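PDB 6JXG: beta-glucosidase from Chaetomella raphigera, which probably hydrolyses terminal, non-reducing beta-D-glucosyl residues with release of beta-D-glucose, as a family 3 glycoside hydrolase of cellulose degradation. Local coordinates for residues G37-V40 / G41-A44; G253-F256 / G257-Y260; L268-I271 / S272-T275; L281-M284 / V285-L289. All blocks are in the same frame, centred on the assembly; numbering follows the deposited sequence.

All four contacts are local, each made within one short run of chain, and all lie on the same side of the protein, in the part of the chain around the TIM-barrel-related N-terminal region of family 3. Contacts 1 and 2 are loop structures with centres about 13 Å apart; their nearest atoms stay about 7 Å from each other. Contact 3 ends helix 265-272 and carries the glycan on Asn273, a surface modification and not a binding pocket. The NAG on Asn273 comes within about 7 Å of the Tyr260 side chain of contact 2, nearest atoms. Contact 4 lies on the following helix, 278-294, and touches contact 3 directly, Ile271 CD1 meeting Leu281 CD2 at 3.5 Å.

Contact 1: G37-V40 / G41-A44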
ATOM      1  N   GLY A  37     -21.767  12.315 -13.091  1.00 12.21           N
ATOM      2  CA  GLY A  37     -21.295  11.303 -13.981  1.00 12.48           C
ATOM      3  C   GLY A  37     -21.391   9.905 -13.435  1.00 12.47           C
ATOM      4  O   GLY A  37     -21.799   9.700 -12.280  1.00 13.66           O
ATOM      5  N   PRO A  38     -21.036   8.903 -14.250  1.00 11.88           N
ATOM      6  CA  PRO A  38     -21.193   7.537 -13.818  1.00 12.81           C
ATOM      7  C   PRO A  38     -20.048   7.027 -12.929  1.00 12.49           C
ATOM      8  O   PRO A  38     -20.211   6.070 -12.188  1.00 11.99           O
ATOM      9  CB  PRO A  38     -21.171   6.753 -15.114  1.00 13.32           C
ATOM     10  CG  PRO A  38     -20.264   7.547 -15.991  1.00 13.75           C
ATOM     11  CD  PRO A  38     -20.662   8.986 -15.686  1.00 13.73           C
ATOM     12  N   CYS A  39     -18.933   7.709 -12.988  1.00 11.55           N
ATOM     13  CA  CYS A  39     -17.737   7.350 -12.219  1.00 12.73           C
ATOM     14  C   CYS A  39     -17.652   8.128 -10.892  1.00 11.92           C
ATOM     15  O   CYS A  39     -18.374   9.082 -10.668  1.00 11.76           O
ATOM     16  CB  CYS A  39     -16.486   7.594 -13.093  1.00 12.49           C
ATOM     17  SG  CYS A  39     -16.623   6.703 -14.674  1.00 15.61           S
ATOM     18  N   VAL A  40     -16.681   7.765 -10.057  1.00 11.72           N
ATOM     19  CA  VAL A  40     -16.459   8.454  -8.797  1.00 11.83           C
ATOM     20  C   VAL A  40     -16.197   9.935  -9.046  1.00 10.88           C
ATOM     21  O   VAL A  40     -16.565  10.799  -8.212  1.00 10.49           O
ATOM     22  CB  VAL A  40     -15.352   7.719  -7.986  1.00 12.29           C
ATOM     23  CG1 VAL A  40     -14.989   8.422  -6.672  1.00 12.72           C
ATOM     24  CG2 VAL A  40     -15.895   6.338  -7.655  1.00 13.50           C
ATOM     25  N   GLY A  41     -15.561  10.201 -10.161  1.00 10.88           N
ATOM     26  CA  GLY A  41     -15.342  11.565 -10.698  1.00 11.77           C
ATOM     27  C   GLY A  41     -15.366  11.551 -12.210  1.00 11.12           C
ATOM     28  O   GLY A  41     -14.939  10.583 -12.826  1.00  9.44           O
ATOM     29  N   ASN A  42     -15.863  12.628 -12.798  1.00 11.23           N
ATOM     30  CA  ASN A  42     -15.776  12.788 -14.272  1.00 12.43           C
ATOM     31  C   ASN A  42     -15.549  14.210 -14.642  1.00 12.17           C
ATOM     32  O   ASN A  42     -15.949  15.148 -13.935  1.00 13.61           O
ATOM     33  CB  ASN A  42     -17.095  12.335 -14.962  1.00 11.61           C
ATOM     34  CG  ASN A  42     -17.314  10.848 -14.966  1.00 11.76           C
ATOM     35  OD1 ASN A  42     -16.852  10.074 -15.908  1.00 13.13           O
ATOM     36  ND2 ASN A  42     -18.103  10.417 -14.021  1.00 10.57           N
ATOM     37  N   THR A  43     -14.886  14.406 -15.769  1.00 12.66           N
ATOM     38  CA  THR A  43     -14.942  15.653 -16.458  1.00 12.15           C
ATOM     39  C   THR A  43     -15.720  15.483 -17.774  1.00 13.73           C
ATOM     40  O   THR A  43     -15.798  14.382 -18.305  1.00 13.74           O
ATOM     41  CB  THR A  43     -13.531  16.267 -16.696  1.00 11.93           C
ATOM     42  OG1 THR A  43     -12.659  15.313 -17.276  1.00 12.29           O
ATOM     43  CG2 THR A  43     -12.979  16.757 -15.396  1.00 10.96           C
ATOM     44  N   ALA A  44     -16.250  16.584 -18.299  1.00 16.60           N
ATOM     45  CA  ALA A  44     -17.046  16.568 -19.574  1.00 18.02           C
ATOM     46  C   ALA A  44     -16.196  16.182 -20.815  1.00 15.85           C
ATOM     47  O   ALA A  44     -15.071  16.526 -20.895  1.00 16.09           O
ATOM     48  CB  ALA A  44     -17.619  17.942 -19.816  1.00 19.97           C
TER
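A classic beta bulge at Val40 and Gly41, both facing Tyr56, opens the short strand 41-42, which pairs antiparallel with strand 55-57 at the edge of the sheet of the N-terminal domain. Ahead of the bulge the loop 37-40 curls back over the strand, bringing Gly37 CA to 5.7 Å from Asn42 CA, and the Asn42 side chain fills the inside of this curl. The Pro38 and Asn42 side chains cross at about a right angle, Pro38 CD lying 3.9 Å from Asn42 CG. The chi1 of Asn42, -72°, sets CG beside its own backbone N and directs the amide group into the bend. Gly37 runs close beside the Asn42 side chain. Cys39 closes the other side of the curl, and its disulfide to Cys55 ties the loop to the partner strand. Trp309 NE1 and Ser308 OG hydrogen-bond to the carbonyls of Gly37 and Pro38, and Trp233 NE1 to that of Val40. Within the bend, Cys39 CB rests 3.4 Å from Gly41 O and 3.8 Å from Asn42 CG.

Contact 2: G253-F256 / G257-Y260; sequences GDNF and GDNY
Asp254 and Asp258 each turn a carboxylate onto backbone N-H groups of the other half of a compact loop, and this exchange holds residues 253-260 together. Among the hydrogen bonds, Asp254 OD1 accepts from Asn259 N at 2.9 Å, met on its anti side and 30° out of the carboxylate plane, while Asp254 OD2 takes a weak bond from Gly257 N. Asp258 OD2 is gripped twice, by Asn255 N at 2.9 Å and by Tyr260 N at 3.0 Å, the two donors arriving over opposite faces of the carboxylate. The second of these bonds defines an Asx turn; an inverse gamma turn centred on Asn255 bends the chain just before. With chi1 at 80°, Asp258 CG sits between its backbone N and carbonyl carbon, which folds OD2 back over the loop. One water donates to both Asn255 OD1 and Asp258 OD1, bridging the two side chains.

Of the electrostatic contacts, Asp254 OD1 and Asp258 OD2 lie 4.3 Å apart, a repulsion that the surrounding N-H groups probably offset. A CA-H...O contact joins Asp254 CA to Tyr260 O at 3.1 Å.

The loop links helix 239-245 to helix 265-272. Trp34, in the segment after helix 22-29, anchors it by donating its backbone N-H to Asp254 OD2 and meeting the Phe256 ring edge-to-face.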
ATOM      1  N   GLY A 253     -15.706  18.258  -8.216  1.00 10.02           N
ATOM      2  CA  GLY A 253     -16.026  19.522  -8.909  1.00 10.36           C
ATOM      3  C   GLY A 253     -16.834  20.475  -8.024  1.00 11.78           C
ATOM      4  O   GLY A 253     -16.582  21.711  -8.002  1.00 12.43           O
ATOM      5  N   ASP A 254     -17.821  19.917  -7.315  1.00 11.94           N
ATOM      6  CA  ASP A 254     -18.572  20.636  -6.323  1.00 13.73           C
ATOM      7  C   ASP A 254     -18.291  20.068  -4.928  1.00 15.11           C
ATOM      8  O   ASP A 254     -17.469  19.100  -4.738  1.00 14.72           O
ATOM      9  CB  ASP A 254     -20.078  20.648  -6.635  1.00 13.21           C
ATOM     10  CG  ASP A 254     -20.711  19.267  -6.628  1.00 15.37           C
ATOM     11  OD1 ASP A 254     -21.930  19.271  -6.874  1.00 15.12           O
ATOM     12  OD2 ASP A 254     -20.035  18.221  -6.358  1.00 12.95           O
ATOM     13  N   ASN A 255     -18.954  20.619  -3.917  1.00 15.34           N
ATOM     14  CA  ASN A 255     -18.707  20.113  -2.574  1.00 16.95           C
ATOM     15  C   ASN A 255     -19.650  18.956  -2.272  1.00 16.49           C
ATOM     16  O   ASN A 255     -20.706  19.173  -1.666  1.00 17.95           O
ATOM     17  CB  ASN A 255     -18.819  21.215  -1.532  1.00 20.97           C
ATOM     18  CG  ASN A 255     -18.657  20.695  -0.103  1.00 23.92           C
ATOM     19  OD1 ASN A 255     -19.239  21.239   0.836  1.00 26.80           O
ATOM     20  ND2 ASN A 255     -17.987  19.572   0.058  1.00 22.90           N
ATOM     21  N   PHE A 256     -19.267  17.748  -2.745  1.00 15.97           N
ATOM     22  CA  PHE A 256     -20.067  16.531  -2.620  1.00 15.98           C
ATOM     23  C   PHE A 256     -21.514  16.764  -2.928  1.00 16.44           C
ATOM     24  O   PHE A 256     -22.442  16.357  -2.183  1.00 15.73           O
ATOM     25  CB  PHE A 256     -19.906  15.885  -1.202  1.00 18.50           C
ATOM     26  CG  PHE A 256     -18.692  15.002  -1.075  1.00 16.69           C
ATOM     27  CD1 PHE A 256     -18.626  13.814  -1.758  1.00 16.78           C
ATOM     28  CD2 PHE A 256     -17.602  15.377  -0.252  1.00 16.61           C
ATOM     29  CE1 PHE A 256     -17.504  12.987  -1.642  1.00 17.29           C
ATOM     30  CE2 PHE A 256     -16.518  14.535  -0.131  1.00 16.44           C
ATOM     31  CZ  PHE A 256     -16.458  13.370  -0.822  1.00 17.22           C
ATOM     32  N   GLY A 257     -21.744  17.392  -4.077  1.00 15.57           N
ATOM     33  CA  GLY A 257     -23.097  17.409  -4.607  1.00 16.09           C
ATOM     34  C   GLY A 257     -23.892  18.683  -4.384  1.00 15.43           C
ATOM     35  O   GLY A 257     -25.065  18.721  -4.777  1.00 17.87           O
ATOM     36  N   ASP A 258     -23.245  19.735  -3.901  1.00 13.99           N
ATOM     37  CA  ASP A 258     -23.915  21.026  -3.645  1.00 14.21           C
ATOM     38  C   ASP A 258     -24.125  21.944  -4.844  1.00 16.07           C
ATOM     39  O   ASP A 258     -24.805  23.008  -4.713  1.00 13.62           O
ATOM     40  CB  ASP A 258     -23.274  21.814  -2.495  1.00 13.47           C
ATOM     41  CG  ASP A 258     -22.015  22.576  -2.859  1.00 14.02           C
ATOM     42  OD1 ASP A 258     -21.727  23.533  -2.080  1.00 14.26           O
ATOM     43  OD2 ASP A 258     -21.307  22.227  -3.827  1.00 13.88           O
ATOM     44  N   ASN A 259     -23.578  21.537  -6.000  1.00 15.05           N
ATOM     45  CA  ASN A 259     -23.795  22.221  -7.252  1.00 14.71           C
ATOM     46  C   ASN A 259     -23.099  23.531  -7.230  1.00 15.09           C
ATOM     47  O   ASN A 259     -23.420  24.378  -7.992  1.00 15.63           O
ATOM     48  CB  ASN A 259     -25.304  22.393  -7.539  1.00 18.81           C
ATOM     49  CG  ASN A 259     -25.590  22.701  -8.979  1.00 24.46           C
ATOM     50  OD1 ASN A 259     -24.838  22.304  -9.931  1.00 25.31           O
ATOM     51  ND2 ASN A 259     -26.660  23.504  -9.180  1.00 26.35           N
ATOM     52  N   TYR A 260     -22.078  23.691  -6.381  1.00 14.57           N
ATOM     53  CA  TYR A 260     -21.292  24.924  -6.388  1.00 13.89           C
ATOM     54  C   TYR A 260     -19.858  24.553  -6.792  1.00 13.03           C
ATOM     55  O   TYR A 260     -19.233  23.704  -6.138  1.00 11.77           O
ATOM     56  CB  TYR A 260     -21.307  25.555  -5.046  1.00 14.88           C
ATOM     57  CG  TYR A 260     -20.543  26.865  -5.014  1.00 18.13           C
ATOM     58  CD1 TYR A 260     -21.225  28.056  -5.142  1.00 20.05           C
ATOM     59  CD2 TYR A 260     -19.153  26.904  -4.833  1.00 18.73           C
ATOM     60  CE1 TYR A 260     -20.562  29.274  -5.089  1.00 21.02           C
ATOM     61  CE2 TYR A 260     -18.481  28.115  -4.830  1.00 19.74           C
ATOM     62  CZ  TYR A 260     -19.219  29.301  -4.951  1.00 20.47           C
ATOM     63  OH  TYR A 260     -18.623  30.550  -4.913  1.00 22.02           O
TER
HETATM   64  O   HOH W   1     -21.677  22.897   0.503  1.00 30.00           O

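Contact 3: L268-I271 / S272-T275; sequences LAAI and SNGT. With NAG (2-acetamido-2-deoxy-beta-D-glucopyranose), chain C.
Leu268 O is gripped by two donors from one residue: Ser272 N, at 2.9 Å, makes the regular helical bond, and Ser272 OG adds another at 3.1 Å from the opposite face of the carbonyl plane. The chi1 of -68° lays this hydroxyl beside its own backbone N, folded back on the helix. Asn273 N continues the helical pattern to Ala269 O at 2.8 Å, after which the chain leaves the helix through a Schellman motif. Thr275 N reaches Ala270 O nearly along the C=O axis, while Gly274 N binds Ile271 O from well above the carbonyl plane. Gly274 is the C-prime residue, and its positive phi favours glycine.

Asn273, Gly274 and Thr275 form an N-glycosylation sequon, and Asn273 ND2 is bonded covalently to NAG C1 (1.4 Å). On the other side of the amide, Asn273 OD1 accepts from Thr275 OG1 at 2.7 Å and from Thr275 N at 3.3 Å, both in its carbonyl plane; the second bond makes an Asx turn. An alanine in place of Thr275 would remove the hydroxyl, which would probably leave the Asn273 amide freer to turn and abolish the sequon that glycosylation requires. The sugar leans along the helix, its O6 lying 3.8 Å from Ala269 CB, and Asn266 OD1 holds it farther back.

The side chains of Leu268 and Ile271 pack on Leu281 of helix 278-294, with Leu268 also touching helix 22-29, while Ala270 and Thr275 pack on helix 239-245.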
ATOM      1  N   LEU A 268     -12.633  30.858 -14.787  1.00 16.43           N
ATOM      2  CA  LEU A 268     -12.588  31.829 -15.937  1.00 17.85           C
ATOM      3  C   LEU A 268     -12.724  33.271 -15.449  1.00 17.72           C
ATOM      4  O   LEU A 268     -12.050  34.149 -15.961  1.00 16.80           O
ATOM      5  CB  LEU A 268     -13.647  31.471 -16.982  1.00 16.93           C
ATOM      6  CG  LEU A 268     -13.553  30.069 -17.567  1.00 18.67           C
ATOM      7  CD1 LEU A 268     -14.498  29.820 -18.727  1.00 19.49           C
ATOM      8  CD2 LEU A 268     -12.115  29.767 -17.946  1.00 18.64           C
ATOM      9  N   ALA A 269     -13.568  33.491 -14.453  1.00 17.30           N
ATOM     10  CA  ALA A 269     -13.676  34.775 -13.798  1.00 19.01           C
ATOM     11  C   ALA A 269     -12.347  35.210 -13.154  1.00 19.75           C
ATOM     12  O   ALA A 269     -11.976  36.355 -13.226  1.00 17.18           O
ATOM     13  CB  ALA A 269     -14.799  34.717 -12.748  1.00 19.58           C
ATOM     14  N   ALA A 270     -11.642  34.286 -12.491  1.00 19.13           N
ATOM     15  CA  ALA A 270     -10.386  34.599 -11.828  1.00 17.91           C
ATOM     16  C   ALA A 270      -9.341  34.996 -12.899  1.00 17.77           C
ATOM     17  O   ALA A 270      -8.449  35.770 -12.661  1.00 17.98           O
ATOM     18  CB  ALA A 270      -9.884  33.390 -11.063  1.00 16.81           C
ATOM     19  N   ILE A 271      -9.437  34.397 -14.071  1.00 18.87           N
ATOM     20  CA  ILE A 271      -8.496  34.725 -15.114  1.00 19.08           C
ATOM     21  C   ILE A 271      -8.838  36.123 -15.640  1.00 19.17           C
ATOM     22  O   ILE A 271      -7.926  36.962 -15.812  1.00 17.86           O
ATOM     23  CB  ILE A 271      -8.515  33.715 -16.287  1.00 19.73           C
ATOM     24  CG1 ILE A 271      -8.055  32.317 -15.798  1.00 20.65           C
ATOM     25  CG2 ILE A 271      -7.553  34.225 -17.372  1.00 20.80           C
ATOM     26  CD1 ILE A 271      -8.130  31.188 -16.785  1.00 20.64           C
ATOM     27  N   SER A 272     -10.119  36.346 -15.876  1.00 20.52           N
ATOM     28  CA  SER A 272     -10.624  37.644 -16.390  1.00 21.95           C
ATOM     29  C   SER A 272     -10.292  38.759 -15.462  1.00 21.22           C
ATOM     30  O   SER A 272      -9.963  39.879 -15.904  1.00 17.61           O
ATOM     31  CB  SER A 272     -12.154  37.644 -16.522  1.00 23.20           C
ATOM     32  OG  SER A 272     -12.545  36.772 -17.523  1.00 30.12           O
ATOM     33  N   ASN A 273     -10.376  38.483 -14.150  1.00 21.57           N
ATOM     34  CA  ASN A 273     -10.055  39.541 -13.172  1.00 20.51           C
ATOM     35  C   ASN A 273      -8.573  39.654 -12.732  1.00 20.11           C
ATOM     36  O   ASN A 273      -8.251  40.391 -11.844  1.00 19.90           O
ATOM     37  CB  ASN A 273     -11.044  39.503 -12.002  1.00 21.22           C
ATOM     38  CG  ASN A 273     -10.759  38.400 -10.996  1.00 22.32           C
ATOM     39  OD1 ASN A 273      -9.667  37.824 -10.940  1.00 18.83           O
ATOM     40  ND2 ASN A 273     -11.771  38.124 -10.157  1.00 23.24           N
ATOM     41  N   GLY A 274      -7.686  38.892 -13.349  1.00 19.98           N
ATOM     42  CA  GLY A 274      -6.238  39.021 -13.186  1.00 18.08           C
ATOM     43  C   GLY A 274      -5.656  38.272 -12.018  1.00 19.63           C
ATOM     44  O   GLY A 274      -4.502  38.450 -11.724  1.00 21.11           O
ATOM     45  N   THR A 275      -6.410  37.464 -11.298  1.00 19.70           N
ATOM     46  CA  THR A 275      -5.878  36.818 -10.074  1.00 18.60           C
ATOM     47  C   THR A 275      -5.249  35.435 -10.382  1.00 17.07           C
ATOM     48  O   THR A 275      -4.446  34.928  -9.600  1.00 16.61           O
ATOM     49  CB  THR A 275      -6.963  36.647  -9.003  1.00 19.03           C
ATOM     50  OG1 THR A 275      -8.127  36.055  -9.570  1.00 16.42           O
ATOM     51  CG2 THR A 275      -7.372  37.972  -8.355  1.00 20.00           C
TER
HETATM   52  C1  NAG C 802     -11.742  37.160  -9.092  1.00 22.65           C
HETATM   53  C2  NAG C 802     -12.196  37.954  -7.834  1.00 23.38           C
HETATM   54  C3  NAG C 802     -12.403  37.009  -6.675  1.00 22.89           C
HETATM   55  C4  NAG C 802     -13.216  35.790  -7.079  1.00 22.20           C
HETATM   56  C5  NAG C 802     -12.671  35.125  -8.364  1.00 21.48           C
HETATM   57  C6  NAG C 802     -13.520  33.923  -8.883  1.00 19.83           C
HETATM   58  C7  NAG C 802     -11.330  40.225  -7.772  1.00 26.34           C
HETATM   59  C8  NAG C 802     -10.262  41.174  -7.252  1.00 26.24           C
HETATM   60  N2  NAG C 802     -11.242  38.954  -7.373  1.00 24.57           N
HETATM   61  O3  NAG C 802     -13.022  37.666  -5.565  1.00 22.42           O
HETATM   62  O4  NAG C 802     -13.171  34.958  -5.935  1.00 19.58           O
HETATM   63  O5  NAG C 802     -12.626  36.089  -9.404  1.00 20.88           O
HETATM   64  O6  NAG C 802     -14.857  34.327  -8.956  1.00 19.66           O
HETATM   65  O7  NAG C 802     -12.208  40.576  -8.577  1.00 26.62           O

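Contact 4: L281-M284 / V285-L289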
ATOM      1  N   LEU A 281      -4.060  27.973 -16.279  1.00 14.63           N
ATOM      2  CA  LEU A 281      -5.087  27.030 -16.859  1.00 14.81           C
ATOM      3  C   LEU A 281      -4.565  26.210 -18.072  1.00 15.13           C
ATOM      4  O   LEU A 281      -4.814  25.001 -18.212  1.00 12.30           O
ATOM      5  CB  LEU A 281      -6.373  27.781 -17.259  1.00 15.88           C
ATOM      6  CG  LEU A 281      -7.487  27.082 -18.031  1.00 15.53           C
ATOM      7  CD1 LEU A 281      -8.020  25.876 -17.263  1.00 15.40           C
ATOM      8  CD2 LEU A 281      -8.606  28.064 -18.295  1.00 17.20           C
ATOM      9  N   ASP A 282      -3.815  26.871 -18.940  1.00 14.27           N
ATOM     10  CA  ASP A 282      -3.209  26.226 -20.076  1.00 14.03           C
ATOM     11  C   ASP A 282      -2.288  25.116 -19.594  1.00 13.96           C
ATOM     12  O   ASP A 282      -2.280  24.029 -20.188  1.00 13.07           O
ATOM     13  CB  ASP A 282      -2.415  27.217 -20.926  1.00 15.38           C
ATOM     14  CG  ASP A 282      -3.329  28.194 -21.704  1.00 19.46           C
ATOM     15  OD1 ASP A 282      -4.559  28.016 -21.739  1.00 18.52           O
ATOM     16  OD2 ASP A 282      -2.787  29.137 -22.343  1.00 17.80           O
ATOM     17  N   ASP A 283      -1.550  25.369 -18.522  1.00 12.13           N
ATOM     18  CA  ASP A 283      -0.608  24.402 -17.991  1.00 13.32           C
ATOM     19  C   ASP A 283      -1.382  23.200 -17.436  1.00 12.61           C
ATOM     20  O   ASP A 283      -1.028  22.074 -17.684  1.00 12.94           O
ATOM     21  CB  ASP A 283       0.254  25.023 -16.909  1.00 14.35           C
ATOM     22  CG  ASP A 283       1.272  24.063 -16.376  1.00 16.86           C
ATOM     23  OD1 ASP A 283       2.243  23.790 -17.091  1.00 17.47           O
ATOM     24  OD2 ASP A 283       1.068  23.540 -15.289  1.00 13.90           O
ATOM     25  N   MET A 284      -2.491  23.452 -16.771  1.00 12.76           N
ATOM     26  CA  MET A 284      -3.332  22.381 -16.201  1.00 10.73           C
ATOM     27  C   MET A 284      -3.809  21.432 -17.276  1.00 11.41           C
ATOM     28  O   MET A 284      -3.689  20.231 -17.174  1.00 11.06           O
ATOM     29  CB  MET A 284      -4.571  22.975 -15.554  1.00 11.24           C
ATOM     30  CG  MET A 284      -4.416  23.755 -14.294  1.00 11.66           C
ATOM     31  SD  MET A 284      -6.089  24.420 -13.903  1.00 13.22           S
ATOM     32  CE  MET A 284      -5.832  25.587 -12.637  1.00 12.22           C
ATOM     33  N   VAL A 285      -4.358  21.986 -18.343  1.00 11.97           N
ATOM     34  CA  VAL A 285      -4.848  21.207 -19.473  1.00 12.42           C
ATOM     35  C   VAL A 285      -3.792  20.480 -20.216  1.00 12.57           C
ATOM     36  O   VAL A 285      -4.001  19.328 -20.618  1.00 13.73           O
ATOM     37  CB  VAL A 285      -5.670  22.100 -20.422  1.00 12.98           C
ATOM     38  CG1 VAL A 285      -6.205  21.253 -21.577  1.00 12.68           C
ATOM     39  CG2 VAL A 285      -6.859  22.653 -19.658  1.00 13.72           C
ATOM     40  N   THR A 286      -2.637  21.132 -20.437  1.00 11.98           N
ATOM     41  CA  THR A 286      -1.547  20.495 -21.080  1.00 12.10           C
ATOM     42  C   THR A 286      -1.131  19.224 -20.322  1.00 10.77           C
ATOM     43  O   THR A 286      -0.902  18.203 -20.934  1.00 10.08           O
ATOM     44  CB  THR A 286      -0.325  21.416 -21.238  1.00 13.12           C
ATOM     45  OG1 THR A 286      -0.677  22.628 -21.946  1.00 12.42           O
ATOM     46  CG2 THR A 286       0.750  20.721 -21.979  1.00 14.70           C
ATOM     47  N   ARG A 287      -1.113  19.320 -19.002  1.00 11.25           N
ATOM     48  CA  ARG A 287      -0.697  18.211 -18.158  1.00 10.79           C
ATOM     49  C   ARG A 287      -1.707  17.030 -18.221  1.00 10.55           C
ATOM     50  O   ARG A 287      -1.326  15.867 -18.381  1.00 11.00           O
ATOM     51  CB  ARG A 287      -0.519  18.681 -16.737  1.00 10.37           C
ATOM     52  CG  ARG A 287       0.727  19.553 -16.497  1.00 12.79           C
ATOM     53  CD  ARG A 287       0.761  20.171 -15.117  1.00 12.40           C
ATOM     54  NE  ARG A 287       2.039  20.825 -14.877  1.00 13.06           N
ATOM     55  CZ  ARG A 287       3.207  20.223 -14.627  1.00 14.41           C
ATOM     56  NH1 ARG A 287       3.280  18.921 -14.463  1.00 15.19           N
ATOM     57  NH2 ARG A 287       4.301  20.979 -14.502  1.00 15.69           N
ATOM     58  N   ILE A 288      -2.990  17.335 -18.057  1.00 10.28           N
ATOM     59  CA  ILE A 288      -4.077  16.350 -18.093  1.00  9.37           C
ATOM     60  C   ILE A 288      -4.078  15.593 -19.435  1.00 10.31           C
ATOM     61  O   ILE A 288      -4.064  14.355 -19.473  1.00  9.48           O
ATOM     62  CB  ILE A 288      -5.454  17.020 -17.893  1.00  9.51           C
ATOM     63  CG1 ILE A 288      -5.510  17.679 -16.514  1.00  9.55           C
ATOM     64  CG2 ILE A 288      -6.584  15.983 -18.013  1.00 10.19           C
ATOM     65  CD1 ILE A 288      -6.551  18.741 -16.295  1.00  9.75           C
ATOM     66  N   LEU A 289      -3.965  16.368 -20.514  1.00 10.86           N
ATOM     67  CA  LEU A 289      -3.924  15.778 -21.867  1.00 11.16           C
ATOM     68  C   LEU A 289      -2.612  14.999 -22.062  1.00 11.76           C
ATOM     69  O   LEU A 289      -2.603  13.953 -22.695  1.00 12.51           O
ATOM     70  CB  LEU A 289      -4.106  16.875 -22.964  1.00 11.22           C
ATOM     71  CG  LEU A 289      -5.471  17.592 -22.936  1.00 12.60           C
ATOM     72  CD1 LEU A 289      -5.482  18.566 -24.102  1.00 14.50           C
ATOM     73  CD2 LEU A 289      -6.672  16.643 -23.063  1.00 14.15           C
TER
HETATM   74  O   HOH W   2       4.450  23.605 -15.570  1.00 22.22           O
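Residues 281-289 are regular alpha-helix, and each carbonyl from Leu281 to Met284 accepts the N-H four residues on, the straightest bond being Val285 N to Leu281 O at 171°. On one flank, Asp283 and Arg287 form an i to i+4 salt bridge, with Arg287 NE 2.9 Å from Asp283 OD2. The oxygen is met on its syn side and lies in the guanidinium plane, although the two flat groups are turned 65° to each other. The Arg287 chain runs extended from CG to NE, outward from the helix and slanting back toward Asp283, and Asp283 has CG opposite its backbone N (chi1 -178°), which brings the carboxylate to the arginine. A water donating to Asp283 OD1 at 2.7 Å and accepting from Arg287 NH2 closes a second route between the charges.

This helix, 278-294, belongs to the TIM-barrel-related domain and packs between helices 7-17, 22-29 and 265-272. Carbonyls of Phe225 and Gly227 take Arg287 NH1, and Arg280 is a second partner of Asp283 OD2. A leucine in place of Arg287 would probably leave those two carbonyls without their donor and deprive Asp283 of one of its positive mates.

Thr286 OG1 turns back on the helix and donates to Asp282 O at 2.8 Å, from the face of that carbonyl opposite Thr286 N. On the buried flank Leu281 and Val285 lie side by side, CD1 of Leu281 4.2 Å from CG2 of Val285; Val285, Met284 and Ile288 all reach Val29 of helix 22-29.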